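PDB 3PRL: NADP-dependent glyceraldehyde-3-phosphate dehydrogenase from Bacillus halodurans, which probably oxidises glyceraldehyde 3-phosphate to 3-phosphoglycerate with NADP+, without a phosphorylation step, as a member of the aldehyde dehydrogenase family. Local coordinates for residues D[264-269]-D[417-422]; D[272-277]-D[307-312]; D[299-304]-D[392-397]; D[348-353]-D[378-383]; D[355-360]-D[371-376]. One frame throughout, in Å; residues are numbered along the deposited sequence.

Contact 1: D[264-269]-D[417-422]; sequences DPAIVL and SIFTKD
Ile267 and Ile418 sit side by side on neighbouring parallel strands of a mixed sheet. Four backbone bonds join the strands. Ser417 N donates a hydrogen bond to Pro265 O at 3.0 Å, nearly straight (172°). Ile267 N then donates to Ser417 O at 2.9 Å. Phe419 N donates to Ile267 O at 2.6 Å. Leu269 N closes the ladder on Phe419 O at 3.0 Å. Ala266 and Val268 bond instead to the strand 296-302, so the strand 264-268 is held along two sides.

The two isoleucines share one face of the sheet, and Ile267 CD1 meets Ile418 CD1 at 3.6 Å. Phe419 lies on the other face. Its CG is turned opposite its own carbonyl carbon (chi1 -68°), and the ring takes Ile267 O at its edge, in plane, with Phe419 CD2 3.3 Å from Ile267 O. Ala266 CB and Val268 CG2 approach the same ring obliquely. Ser417 OG is hydrogen-bonded to Ala442 O.

All the touching residues are buried, and the side chains that meet between the strands are largely apolar. The ladder pairs the backbone N and O atoms that face each other across the strands. Thr420 OG1 is the exception, buried here without a modelled partner.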
# COMPACT_ATOMS: atom_id res chain seq x y z
N ASP D 264 27.78 1.58 -17.03
CA ASP D 264 27.81 1.54 -15.56
C ASP D 264 29.25 1.73 -15.04
O ASP D 264 30.16 1.03 -15.46
CB ASP D 264 27.20 0.23 -14.97
CG ASP D 264 25.76 -0.03 -15.43
OD1 ASP D 264 25.00 0.93 -15.72
OD2 ASP D 264 25.38 -1.23 -15.50
N PRO D 265 29.45 2.71 -14.15
CA PRO D 265 30.77 2.87 -13.52
C PRO D 265 30.95 2.00 -12.30
O PRO D 265 29.98 1.68 -11.59
CB PRO D 265 30.78 4.34 -13.10
CG PRO D 265 29.30 4.67 -12.89
CD PRO D 265 28.57 3.88 -13.93
N ALA D 266 32.19 1.60 -12.06
CA ALA D 266 32.56 1.02 -10.79
C ALA D 266 33.40 2.09 -10.12
O ALA D 266 34.38 2.57 -10.69
CB ALA D 266 33.36 -0.23 -11.01
N ILE D 267 33.00 2.48 -8.92
CA ILE D 267 33.77 3.44 -8.14
C ILE D 267 34.45 2.71 -7.00
O ILE D 267 33.77 2.03 -6.21
CB ILE D 267 32.87 4.59 -7.64
CG1 ILE D 267 32.16 5.24 -8.84
CG2 ILE D 267 33.69 5.59 -6.83
CD1 ILE D 267 31.27 6.44 -8.52
N VAL D 268 35.77 2.82 -6.94
CA VAL D 268 36.59 2.16 -5.92
C VAL D 268 37.37 3.20 -5.10
O VAL D 268 38.30 3.83 -5.60
CB VAL D 268 37.54 1.11 -6.56
CG1 VAL D 268 37.97 0.08 -5.54
CG2 VAL D 268 36.87 0.41 -7.75
N LEU D 269 36.94 3.40 -3.85
CA LEU D 269 37.62 4.33 -2.94
C LEU D 269 38.74 3.65 -2.14
O LEU D 269 38.87 2.43 -2.19
CB LEU D 269 36.61 5.01 -1.99
CG LEU D 269 35.53 5.90 -2.62
CD1 LEU D 269 34.62 6.51 -1.55
CD2 LEU D 269 36.16 6.99 -3.50
N SER D 417 28.10 1.05 -9.35
CA SER D 417 28.63 0.45 -8.13
C SER D 417 29.54 1.43 -7.35
O SER D 417 30.33 2.14 -7.97
CB SER D 417 29.44 -0.80 -8.47
OG SER D 417 28.72 -1.73 -9.24
N ILE D 418 29.40 1.47 -6.02
CA ILE D 418 30.38 2.13 -5.14
C ILE D 418 31.04 1.09 -4.24
O ILE D 418 30.35 0.25 -3.64
CB ILE D 418 29.76 3.26 -4.23
CG1 ILE D 418 28.63 4.04 -4.93
CG2 ILE D 418 30.86 4.21 -3.69
CD1 ILE D 418 29.05 4.80 -6.17
N PHE D 419 32.37 1.14 -4.15
CA PHE D 419 33.14 0.21 -3.34
C PHE D 419 33.92 0.92 -2.21
O PHE D 419 34.75 1.81 -2.47
CB PHE D 419 34.06 -0.61 -4.22
CG PHE D 419 33.34 -1.58 -5.13
CD1 PHE D 419 33.01 -2.86 -4.69
CD2 PHE D 419 33.00 -1.21 -6.44
CE1 PHE D 419 32.35 -3.76 -5.53
CE2 PHE D 419 32.33 -2.10 -7.29
CZ PHE D 419 32.00 -3.38 -6.82
N THR D 420 33.63 0.53 -0.97
CA THR D 420 34.02 1.26 0.23
C THR D 420 33.66 0.42 1.45
O THR D 420 32.74 -0.40 1.39
CB THR D 420 33.19 2.56 0.40
OG1 THR D 420 32.69 3.00 -0.87
CG2 THR D 420 34.00 3.66 1.04
N LYS D 421 34.35 0.63 2.55
CA LYS D 421 33.91 0.08 3.83
C LYS D 421 33.04 1.11 4.54
O LYS D 421 32.32 0.78 5.48
CB LYS D 421 35.09 -0.31 4.72
CG LYS D 421 36.16 -1.16 4.05
CD LYS D 421 35.75 -2.61 3.86
CE LYS D 421 36.99 -3.50 3.88
NZ LYS D 421 36.66 -4.90 4.24
N ASP D 422 33.10 2.35 4.07
CA ASP D 422 32.35 3.46 4.65
C ASP D 422 30.94 3.53 4.04
O ASP D 422 30.70 4.32 3.11
CB ASP D 422 33.10 4.77 4.44
CG ASP D 422 32.54 5.90 5.28
OD1 ASP D 422 31.34 5.86 5.64
OD2 ASP D 422 33.30 6.84 5.56

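Contact 2: D[272-277]-D[307-312]; sequences ADLKLT and DQLVAN
Leu274 O and Asn312 ND2 make the one hydrogen bond between the two helices. It is weak, at 3.3 Å with an N-H...O angle of 142°. The same ND2 of Asn312 lies 3.6 Å from Leu274 CB. The Leu274 side chain reaches on toward the second helix. Its CD2 meets Leu309 CB at 3.9 Å, and its CD1 rests on Gln308 CG at 4.0 Å. Leu309 CD1 lies against Leu274 O and touches Thr277 CG2 at 3.9 Å. Lys275 NZ comes near Asn312 OD1, though no bond forms.

A second shell sets these groups. The Asn312 amide group is swung back beside its own backbone N (chi1 -49°), which points ND2 at the first helix. Gln308, bent at chi2, reaches back and donates weakly from NE2 to Asn312 OD1 at 2.8 Å, so the amide is held at both ends, though loosely. On the other side Asp273 is the N-cap of helix 274-286. Its OD1 accepts Leu276 N at 3.1 Å from above the carboxylate plane, and takes Lys275 N weakly. Asp273 O accepts both Thr277 N and Thr277 OG1. These bonds fix the first turn that carries Leu274 and Thr277.

Leu274, Thr277 and Leu309 all pack on Val268 of strand 264-268. Helix 274-286 is the crossover between the adjacent parallel strands 264-268 and 296-302, a beta-alpha-beta unit, and helix 303-317 lies beside it on the same face of the sheet.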
# COMPACT_ATOMS: atom_id res chain seq x y z
N ALA D 272 38.58 0.20 0.47
CA ALA D 272 37.78 -0.85 -0.16
C ALA D 272 38.46 -2.21 -0.06
O ALA D 272 39.69 -2.31 -0.13
CB ALA D 272 37.50 -0.52 -1.61
N ASP D 273 37.65 -3.25 0.13
CA ASP D 273 38.14 -4.61 0.02
C ASP D 273 38.36 -4.86 -1.47
O ASP D 273 37.41 -5.08 -2.23
CB ASP D 273 37.14 -5.62 0.61
CG ASP D 273 37.55 -7.08 0.36
OD1 ASP D 273 38.35 -7.34 -0.55
OD2 ASP D 273 37.06 -7.97 1.08
N LEU D 274 39.63 -4.82 -1.87
CA LEU D 274 39.99 -4.87 -3.28
C LEU D 274 39.91 -6.27 -3.88
O LEU D 274 39.93 -6.41 -5.10
CB LEU D 274 41.38 -4.26 -3.50
CG LEU D 274 41.63 -2.85 -2.94
CD1 LEU D 274 43.11 -2.61 -2.72
CD2 LEU D 274 41.03 -1.76 -3.82
N LYS D 275 39.83 -7.29 -3.04
CA LYS D 275 39.64 -8.66 -3.51
C LYS D 275 38.21 -8.84 -4.01
O LYS D 275 37.99 -9.24 -5.15
CB LYS D 275 39.98 -9.69 -2.42
CG LYS D 275 41.47 -10.00 -2.29
CD LYS D 275 42.04 -10.60 -3.58
CE LYS D 275 43.55 -10.79 -3.48
NZ LYS D 275 44.13 -11.28 -4.77
N LEU D 276 37.24 -8.53 -3.14
CA LEU D 276 35.81 -8.55 -3.46
C LEU D 276 35.44 -7.59 -4.60
O LEU D 276 34.68 -7.94 -5.51
CB LEU D 276 34.98 -8.22 -2.20
CG LEU D 276 33.45 -8.17 -2.23
CD1 LEU D 276 32.83 -9.45 -2.82
CD2 LEU D 276 32.89 -7.91 -0.81
N THR D 277 35.98 -6.37 -4.56
CA THR D 277 35.79 -5.42 -5.64
C THR D 277 36.29 -5.99 -6.98
O THR D 277 35.54 -6.03 -7.95
CB THR D 277 36.48 -4.08 -5.36
OG1 THR D 277 36.05 -3.56 -4.10
CG2 THR D 277 36.18 -3.07 -6.47
N ASP D 307 46.96 0.69 -8.20
CA ASP D 307 47.90 -0.36 -8.57
C ASP D 307 47.43 -1.73 -8.09
O ASP D 307 47.39 -2.69 -8.86
CB ASP D 307 49.29 -0.07 -7.99
CG ASP D 307 50.04 1.01 -8.75
OD1 ASP D 307 49.50 1.54 -9.75
OD2 ASP D 307 51.18 1.33 -8.35
N GLN D 308 47.05 -1.80 -6.82
CA GLN D 308 46.69 -3.08 -6.22
C GLN D 308 45.42 -3.69 -6.80
O GLN D 308 45.38 -4.89 -7.05
CB GLN D 308 46.62 -2.98 -4.69
CG GLN D 308 46.52 -4.33 -3.97
CD GLN D 308 47.55 -5.35 -4.46
OE1 GLN D 308 48.71 -5.33 -4.05
NE2 GLN D 308 47.12 -6.25 -5.35
N LEU D 309 44.38 -2.88 -7.02
CA LEU D 309 43.12 -3.37 -7.60
C LEU D 309 43.32 -3.86 -9.04
O LEU D 309 42.88 -4.96 -9.39
CB LEU D 309 42.05 -2.28 -7.56
CG LEU D 309 40.72 -2.61 -8.27
CD1 LEU D 309 39.88 -3.57 -7.43
CD2 LEU D 309 39.95 -1.34 -8.62
N VAL D 310 44.00 -3.05 -9.84
CA VAL D 310 44.25 -3.37 -11.25
C VAL D 310 45.19 -4.57 -11.41
O VAL D 310 45.14 -5.27 -12.42
CB VAL D 310 44.72 -2.11 -12.04
CG1 VAL D 310 46.19 -1.83 -11.85
CG2 VAL D 310 44.38 -2.25 -13.51
N ALA D 311 46.00 -4.82 -10.38
CA ALA D 311 46.77 -6.05 -10.27
C ALA D 311 45.84 -7.26 -10.05
O ALA D 311 45.97 -8.28 -10.74
CB ALA D 311 47.83 -5.95 -9.14
N ASN D 312 44.91 -7.13 -9.10
CA ASN D 312 43.94 -8.20 -8.83
C ASN D 312 43.10 -8.48 -10.07
O ASN D 312 43.03 -9.62 -10.54
CB ASN D 312 43.03 -7.86 -7.65
CG ASN D 312 43.80 -7.40 -6.41
OD1 ASN D 312 44.95 -7.79 -6.17
ND2 ASN D 312 43.15 -6.55 -5.61

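Contact 3: D[299-304]-D[392-397]; sequences VFVQDS and LPIIRV
Leu392 CD1 touches Val299 CG2 where the parallel strands 392-397 and 299-302 first meet. Next along, Pro393 O accepts Val299 N at 3.1 Å. Ile394 lies beside Val299, with its CD1 on Val299 CG2 at 3.7 Å. Its CG2 branch goes the other way and meets Val301 CG1 at 3.6 Å. One isoleucine therefore spans two valines on one face. Ile395 N donates to Val299 O in a bond modelled so short that its length is doubtful, and Ile395 O accepts Val301 N at 2.9 Å.

On the opposite face Ile395 CG2 lies 3.8 Å from Phe300 CD1 and meets the ring obliquely. Arg396 returns to the valine face, and its NH1 forms a salt bridge with Asp307 OD1. Val397 N donates to Val301 O at 2.8 Å, with the donor above the carbonyl plane. The Val397 side chain holds CG2 beside its backbone N, the CG1 branch being turned opposite that N (chi1 173°), and CG2 meets the edge of the Phe300 ring at 3.6 Å from CD1. Val397 O takes a weak bond from Asp303 N.

Shortening Phe300 to an alanine would probably open a gap where the ring lay and leave the CG2 methyls of Ile395 and Val397 without their aromatic neighbour.

Strand 299-302 has strand 264-268 on its other side, and 392-397 has 367-374. Helix 400-409 covers the Phe300 face, and helix 303-317 covers Val301 and Arg396.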
# COMPACT_ATOMS: atom_id res chain seq x y z
N VAL D 299 35.85 1.69 -14.77
CA VAL D 299 36.32 1.74 -13.39
C VAL D 299 36.97 3.09 -13.07
O VAL D 299 38.04 3.40 -13.58
CB VAL D 299 37.32 0.62 -13.03
CG1 VAL D 299 37.72 0.72 -11.56
CG2 VAL D 299 36.73 -0.76 -13.34
N PHE D 300 36.31 3.88 -12.23
CA PHE D 300 36.97 5.02 -11.61
C PHE D 300 37.58 4.53 -10.30
O PHE D 300 36.85 4.20 -9.36
CB PHE D 300 35.98 6.15 -11.32
CG PHE D 300 35.24 6.66 -12.52
CD1 PHE D 300 35.88 7.46 -13.46
CD2 PHE D 300 33.90 6.35 -12.70
CE1 PHE D 300 35.19 7.94 -14.57
CE2 PHE D 300 33.20 6.82 -13.81
CZ PHE D 300 33.84 7.62 -14.74
N VAL D 301 38.91 4.46 -10.23
CA VAL D 301 39.60 3.95 -9.04
C VAL D 301 40.53 5.00 -8.43
O VAL D 301 41.32 5.62 -9.13
CB VAL D 301 40.38 2.62 -9.32
CG1 VAL D 301 41.44 2.81 -10.39
CG2 VAL D 301 40.98 2.06 -8.04
N GLN D 302 40.43 5.20 -7.11
CA GLN D 302 41.26 6.18 -6.43
C GLN D 302 42.74 5.85 -6.61
O GLN D 302 43.11 4.68 -6.63
CB GLN D 302 40.90 6.27 -4.94
CG GLN D 302 41.16 7.64 -4.36
CD GLN D 302 40.98 7.69 -2.87
OE1 GLN D 302 39.89 7.97 -2.38
NE2 GLN D 302 42.05 7.42 -2.14
N ASP D 303 43.57 6.88 -6.75
CA ASP D 303 45.00 6.69 -7.00
C ASP D 303 45.75 5.88 -5.94
O ASP D 303 46.56 5.01 -6.28
CB ASP D 303 45.72 8.03 -7.29
CG ASP D 303 45.30 9.15 -6.33
OD1 ASP D 303 45.74 9.16 -5.16
OD2 ASP D 303 44.54 10.03 -6.78
N SER D 304 45.47 6.13 -4.66
CA SER D 304 46.17 5.48 -3.54
C SER D 304 46.02 3.94 -3.50
O SER D 304 46.76 3.26 -2.78
CB SER D 304 45.72 6.08 -2.20
OG SER D 304 44.32 5.94 -2.00
N LEU D 392 37.33 -3.56 -20.90
CA LEU D 392 37.08 -2.87 -19.64
C LEU D 392 38.16 -1.84 -19.39
O LEU D 392 39.34 -2.20 -19.24
CB LEU D 392 37.01 -3.88 -18.48
CG LEU D 392 36.77 -3.35 -17.06
CD1 LEU D 392 35.44 -2.62 -16.96
CD2 LEU D 392 36.85 -4.49 -16.03
N PRO D 393 37.79 -0.56 -19.37
CA PRO D 393 38.77 0.48 -19.07
C PRO D 393 38.90 0.74 -17.57
O PRO D 393 37.94 0.61 -16.83
CB PRO D 393 38.20 1.71 -19.77
CG PRO D 393 36.72 1.48 -19.81
CD PRO D 393 36.52 -0.00 -19.88
N ILE D 394 40.11 1.10 -17.15
CA ILE D 394 40.32 1.58 -15.79
C ILE D 394 40.67 3.07 -15.87
O ILE D 394 41.50 3.48 -16.69
CB ILE D 394 41.41 0.75 -15.03
CG1 ILE D 394 41.31 -0.76 -15.32
CG2 ILE D 394 41.37 1.06 -13.53
CD1 ILE D 394 40.01 -1.44 -14.92
N ILE D 395 40.00 3.87 -15.05
CA ILE D 395 40.23 5.30 -15.04
C ILE D 395 40.76 5.69 -13.67
O ILE D 395 40.08 5.55 -12.66
CB ILE D 395 38.97 6.10 -15.47
CG1 ILE D 395 38.61 5.79 -16.93
CG2 ILE D 395 39.20 7.60 -15.30
CD1 ILE D 395 37.22 6.23 -17.36
N ARG D 396 42.01 6.13 -13.64
CA ARG D 396 42.66 6.47 -12.38
C ARG D 396 42.14 7.84 -11.94
O ARG D 396 42.26 8.83 -12.66
CB ARG D 396 44.20 6.45 -12.51
CG ARG D 396 44.74 5.51 -13.58
CD ARG D 396 46.06 4.86 -13.17
NE ARG D 396 45.86 3.49 -12.67
CZ ARG D 396 46.78 2.78 -12.02
NH1 ARG D 396 47.98 3.28 -11.77
NH2 ARG D 396 46.49 1.55 -11.62
N VAL D 397 41.53 7.86 -10.76
CA VAL D 397 40.86 9.06 -10.26
C VAL D 397 41.49 9.51 -8.93
O VAL D 397 42.20 8.74 -8.29
CB VAL D 397 39.33 8.80 -10.15
CG1 VAL D 397 38.63 9.94 -9.49
CG2 VAL D 397 38.74 8.57 -11.54

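Contact 4: D[348-353]-D[378-383]; sequences DDALEN and PAMRVA
The C-terminal turn of helix 337-352 packs against a short 3-10 turn at 381-383, and the Asp349 carboxylate and the backbone N of Arg381 make the polar link between them. Asp349 turns its carboxylate away from its own backbone N (chi1 176°), toward the turn. Asp349 OD2 then accepts Arg381 N at 3.1 Å, an almost straight bond (169°) that arrives on the anti side, 34° out of the carboxylate plane. The same OD2 accepts a hydrogen bond from a water, 3.0 Å away. That water accepts Val382 N at 3.0 Å, so one oxygen serves two successive backbone N-H groups, Arg381 directly and Val382 through the water. A leucine in place of Asp349 is likely to leave Arg381 N without its acceptor and the water without the carboxylate that accepts from it.

The Arg381 guanidinium group instead forms a salt bridge with Glu385. Beside the polar link the packing is mostly apolar. Ala350 CB meets Val382 CG1 at 3.9 Å. The extended Met380 side chain runs along the end of the helix and sets CE 3.4 Å from Asn353 O.

Met380 also touches Ala355, just before strand 356-359. Ala350 and Val382 both rest on Leu373 of strand 367-374, so the helix end and the turn meet over the sheet.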
# COMPACT_ATOMS: atom_id res chain seq x y z
N ASP D 348 41.75 0.21 -30.35
CA ASP D 348 42.66 1.01 -31.19
C ASP D 348 42.79 2.47 -30.70
O ASP D 348 43.85 2.87 -30.21
CB ASP D 348 42.18 1.02 -32.65
CG ASP D 348 42.40 -0.31 -33.37
OD1 ASP D 348 41.79 -0.47 -34.45
OD2 ASP D 348 43.16 -1.18 -32.89
N ASP D 349 41.70 3.24 -30.81
CA ASP D 349 41.65 4.65 -30.40
C ASP D 349 42.27 4.90 -29.03
O ASP D 349 42.96 5.91 -28.82
CB ASP D 349 40.21 5.18 -30.40
CG ASP D 349 40.11 6.60 -29.89
OD1 ASP D 349 40.39 7.54 -30.68
OD2 ASP D 349 39.77 6.79 -28.70
N ALA D 350 42.02 3.97 -28.11
CA ALA D 350 42.54 4.03 -26.75
C ALA D 350 44.05 3.81 -26.73
O ALA D 350 44.77 4.57 -26.08
CB ALA D 350 41.84 3.01 -25.87
N LEU D 351 44.52 2.78 -27.43
CA LEU D 351 45.96 2.53 -27.55
C LEU D 351 46.63 3.64 -28.36
O LEU D 351 47.75 4.04 -28.05
CB LEU D 351 46.26 1.16 -28.17
CG LEU D 351 45.72 -0.10 -27.48
CD1 LEU D 351 46.09 -1.35 -28.28
CD2 LEU D 351 46.23 -0.21 -26.05
N GLU D 352 45.92 4.13 -29.37
CA GLU D 352 46.38 5.22 -30.23
C GLU D 352 46.55 6.51 -29.41
O GLU D 352 47.46 7.31 -29.69
CB GLU D 352 45.40 5.43 -31.39
CG GLU D 352 45.83 6.47 -32.42
CD GLU D 352 44.73 6.77 -33.43
OE1 GLU D 352 44.02 5.83 -33.86
OE2 GLU D 352 44.58 7.96 -33.80
N ASN D 353 45.70 6.69 -28.41
CA ASN D 353 45.79 7.82 -27.48
C ASN D 353 46.53 7.44 -26.20
O ASN D 353 46.39 8.09 -25.16
CB ASN D 353 44.39 8.36 -27.16
CG ASN D 353 44.43 9.72 -26.45
OD1 ASN D 353 44.01 9.83 -25.30
ND2 ASN D 353 44.92 10.74 -27.14
N PRO D 378 39.49 10.57 -20.46
CA PRO D 378 38.25 11.14 -20.99
C PRO D 378 38.30 11.48 -22.48
O PRO D 378 37.25 11.72 -23.07
CB PRO D 378 38.09 12.41 -20.16
CG PRO D 378 38.77 12.12 -18.89
CD PRO D 378 39.96 11.30 -19.27
N ALA D 379 39.49 11.52 -23.09
CA ALA D 379 39.63 11.78 -24.54
C ALA D 379 39.42 10.52 -25.41
O ALA D 379 39.28 10.62 -26.63
CB ALA D 379 40.99 12.44 -24.86
N MET D 380 39.42 9.36 -24.76
CA MET D 380 39.27 8.07 -25.45
C MET D 380 37.80 7.68 -25.54
O MET D 380 37.05 7.78 -24.55
CB MET D 380 40.05 6.98 -24.72
CG MET D 380 41.46 7.37 -24.31
SD MET D 380 42.26 6.16 -23.25
CE MET D 380 43.91 6.85 -23.12
N ARG D 381 37.40 7.20 -26.72
CA ARG D 381 36.02 6.81 -26.98
C ARG D 381 35.51 5.76 -26.00
O ARG D 381 34.34 5.79 -25.61
CB ARG D 381 35.87 6.28 -28.41
CG ARG D 381 36.11 7.32 -29.52
CD ARG D 381 36.07 6.65 -30.88
NE ARG D 381 34.84 5.87 -31.06
CZ ARG D 381 34.65 4.98 -32.03
NH1 ARG D 381 35.60 4.76 -32.94
NH2 ARG D 381 33.49 4.31 -32.11
N VAL D 382 36.41 4.85 -25.61
CA VAL D 382 36.08 3.68 -24.78
C VAL D 382 35.72 4.07 -23.35
O VAL D 382 35.23 3.24 -22.58
CB VAL D 382 37.23 2.60 -24.81
CG1 VAL D 382 38.42 3.00 -23.90
CG2 VAL D 382 36.71 1.20 -24.47
N ALA D 383 35.96 5.33 -22.99
CA ALA D 383 35.60 5.84 -21.67
C ALA D 383 34.12 6.22 -21.62
O ALA D 383 33.57 6.50 -20.54
CB ALA D 383 36.49 7.04 -21.29
O HOH W 1 39.12 4.56 -26.75

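Contact 5: D[355-360]-D[371-376]; sequences ATLLSG and TLLDDV
The Leu357 side chain swings across to the facing strand because CG is turned opposite the backbone N (chi1 179°). Leu357 CD1 thereby reaches Leu373 CD2 at 3.8 Å and Thr371 CG2 at the same distance. Leu358 has a less usual first torsion (chi1 -115°), which, with chi2, sets CD1 against Asp374 CB at 3.8 Å.

The strands 356-359 and 371-374 form an antiparallel pair interrupted by a classic beta bulge. Leu358 and Ser359 both face Leu372. Leu372 O accepts Leu358 N at 2.8 Å and, weakly, Ser359 N. Ser359 O takes Leu372 N in return. The extra residue lets Leu358 turn its side chain toward Leu372, where its CB meets Leu372 CD2 at 4.0 Å. Before the bulge Thr356 and Asp374 form a hydrogen-bonded pair. Asp374 N donates to Thr356 O at 2.7 Å, in the carbonyl plane, while Thr356 N reaches Asp374 O from above its plane.

Leu358, Leu372 and Asp374 face helix 303-317. Leu357 and Leu373 pack on Leu351 of helix 337-352. Strand 367-374 continues the sheet through strand 391-397, so this bulged pair extends the sheet past its parallel strands.

At the end of the pair Asp375 leaves the strand with its N bonded to Asp374 OD1 at 2.6 Å. Asp375 OD2 accepts a weak bond from Thr356 OG1 at 3.4 Å.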
# COMPACT_ATOMS: atom_id res chain seq x y z
N ALA D 355 46.78 4.51 -24.12
CA ALA D 355 46.33 3.72 -22.97
C ALA D 355 47.18 2.47 -22.84
O ALA D 355 47.59 1.88 -23.85
CB ALA D 355 44.85 3.35 -23.08
N THR D 356 47.45 2.06 -21.60
CA THR D 356 48.25 0.86 -21.38
C THR D 356 47.40 -0.39 -21.54
O THR D 356 46.36 -0.55 -20.89
CB THR D 356 48.93 0.86 -19.99
OG1 THR D 356 49.48 2.15 -19.72
CG2 THR D 356 50.03 -0.19 -19.94
N LEU D 357 47.85 -1.29 -22.42
CA LEU D 357 47.19 -2.57 -22.57
C LEU D 357 47.73 -3.50 -21.49
O LEU D 357 48.90 -3.89 -21.51
CB LEU D 357 47.41 -3.14 -23.97
CG LEU D 357 46.79 -4.52 -24.25
CD1 LEU D 357 45.30 -4.38 -24.63
CD2 LEU D 357 47.57 -5.27 -25.34
N LEU D 358 46.86 -3.83 -20.54
CA LEU D 358 47.22 -4.70 -19.42
C LEU D 358 47.08 -6.19 -19.72
O LEU D 358 47.83 -7.01 -19.18
CB LEU D 358 46.46 -4.32 -18.16
CG LEU D 358 47.33 -3.79 -17.02
CD1 LEU D 358 48.14 -2.55 -17.40
CD2 LEU D 358 46.48 -3.54 -15.78
N SER D 359 46.13 -6.54 -20.58
CA SER D 359 45.99 -7.93 -21.03
C SER D 359 45.17 -8.07 -22.31
O SER D 359 44.30 -7.25 -22.61
CB SER D 359 45.39 -8.80 -19.93
OG SER D 359 44.89 -10.02 -20.45
N GLY D 360 45.51 -9.13 -23.06
CA GLY D 360 44.70 -9.68 -24.15
C GLY D 360 43.95 -8.76 -25.08
O GLY D 360 42.76 -8.57 -24.92
N THR D 371 39.71 -7.88 -22.89
CA THR D 371 40.69 -6.84 -23.08
C THR D 371 40.67 -5.88 -21.89
O THR D 371 39.62 -5.31 -21.56
CB THR D 371 40.49 -6.10 -24.44
OG1 THR D 371 40.44 -7.06 -25.50
CG2 THR D 371 41.63 -5.15 -24.70
N LEU D 372 41.83 -5.74 -21.24
CA LEU D 372 41.99 -4.82 -20.13
C LEU D 372 42.90 -3.65 -20.51
O LEU D 372 44.05 -3.85 -20.94
CB LEU D 372 42.53 -5.53 -18.89
CG LEU D 372 42.35 -4.80 -17.55
CD1 LEU D 372 40.87 -4.63 -17.20
CD2 LEU D 372 43.05 -5.55 -16.44
N LEU D 373 42.37 -2.44 -20.33
CA LEU D 373 43.12 -1.22 -20.60
C LEU D 373 43.25 -0.40 -19.33
O LEU D 373 42.32 -0.32 -18.53
CB LEU D 373 42.42 -0.39 -21.67
CG LEU D 373 42.02 -1.08 -22.98
CD1 LEU D 373 40.93 -0.28 -23.68
CD2 LEU D 373 43.23 -1.28 -23.90
N ASP D 374 44.41 0.21 -19.15
CA ASP D 374 44.68 1.05 -17.98
C ASP D 374 44.96 2.48 -18.42
O ASP D 374 45.12 2.74 -19.61
CB ASP D 374 45.83 0.48 -17.14
CG ASP D 374 45.82 0.96 -15.68
OD1 ASP D 374 44.99 1.82 -15.32
OD2 ASP D 374 46.65 0.46 -14.89
N ASP D 375 44.99 3.39 -17.45
CA ASP D 375 45.30 4.81 -17.66
C ASP D 375 44.40 5.47 -18.70
O ASP D 375 44.81 6.39 -19.42
CB ASP D 375 46.79 4.97 -18.01
CG ASP D 375 47.69 4.60 -16.85
OD1 ASP D 375 47.93 5.47 -15.98
OD2 ASP D 375 48.18 3.44 -16.81
N VAL D 376 43.15 4.99 -18.75
CA VAL D 376 42.18 5.41 -19.76
C VAL D 376 41.74 6.84 -19.50
O VAL D 376 41.51 7.24 -18.36
CB VAL D 376 41.00 4.42 -19.86
CG1 VAL D 376 39.87 4.97 -20.73
CG2 VAL D 376 41.49 3.10 -20.43

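In the fold
Contacts 1, 3 and 5 belong to one mixed sheet. Contacts 1 and 3 are buried parallel pairs and share a border, since strands 264-268 and 296-302 are neighbours. Contact 5 is antiparallel, bulged and partly buried, with six of its twelve touching residues buried. It joins contact 3 through the backbone bonds between strands 367-374 and 391-397. Contacts 2 and 4 are partly buried and pack helices or a turn against this sheet. Contact 2 is mainly apolar, with one weak amide bond. Contact 4 turns on a carboxylate and a water. The sheet contacts use backbone ladders. Arg396 of contact 3 and Asp307 of contact 2 form a salt bridge.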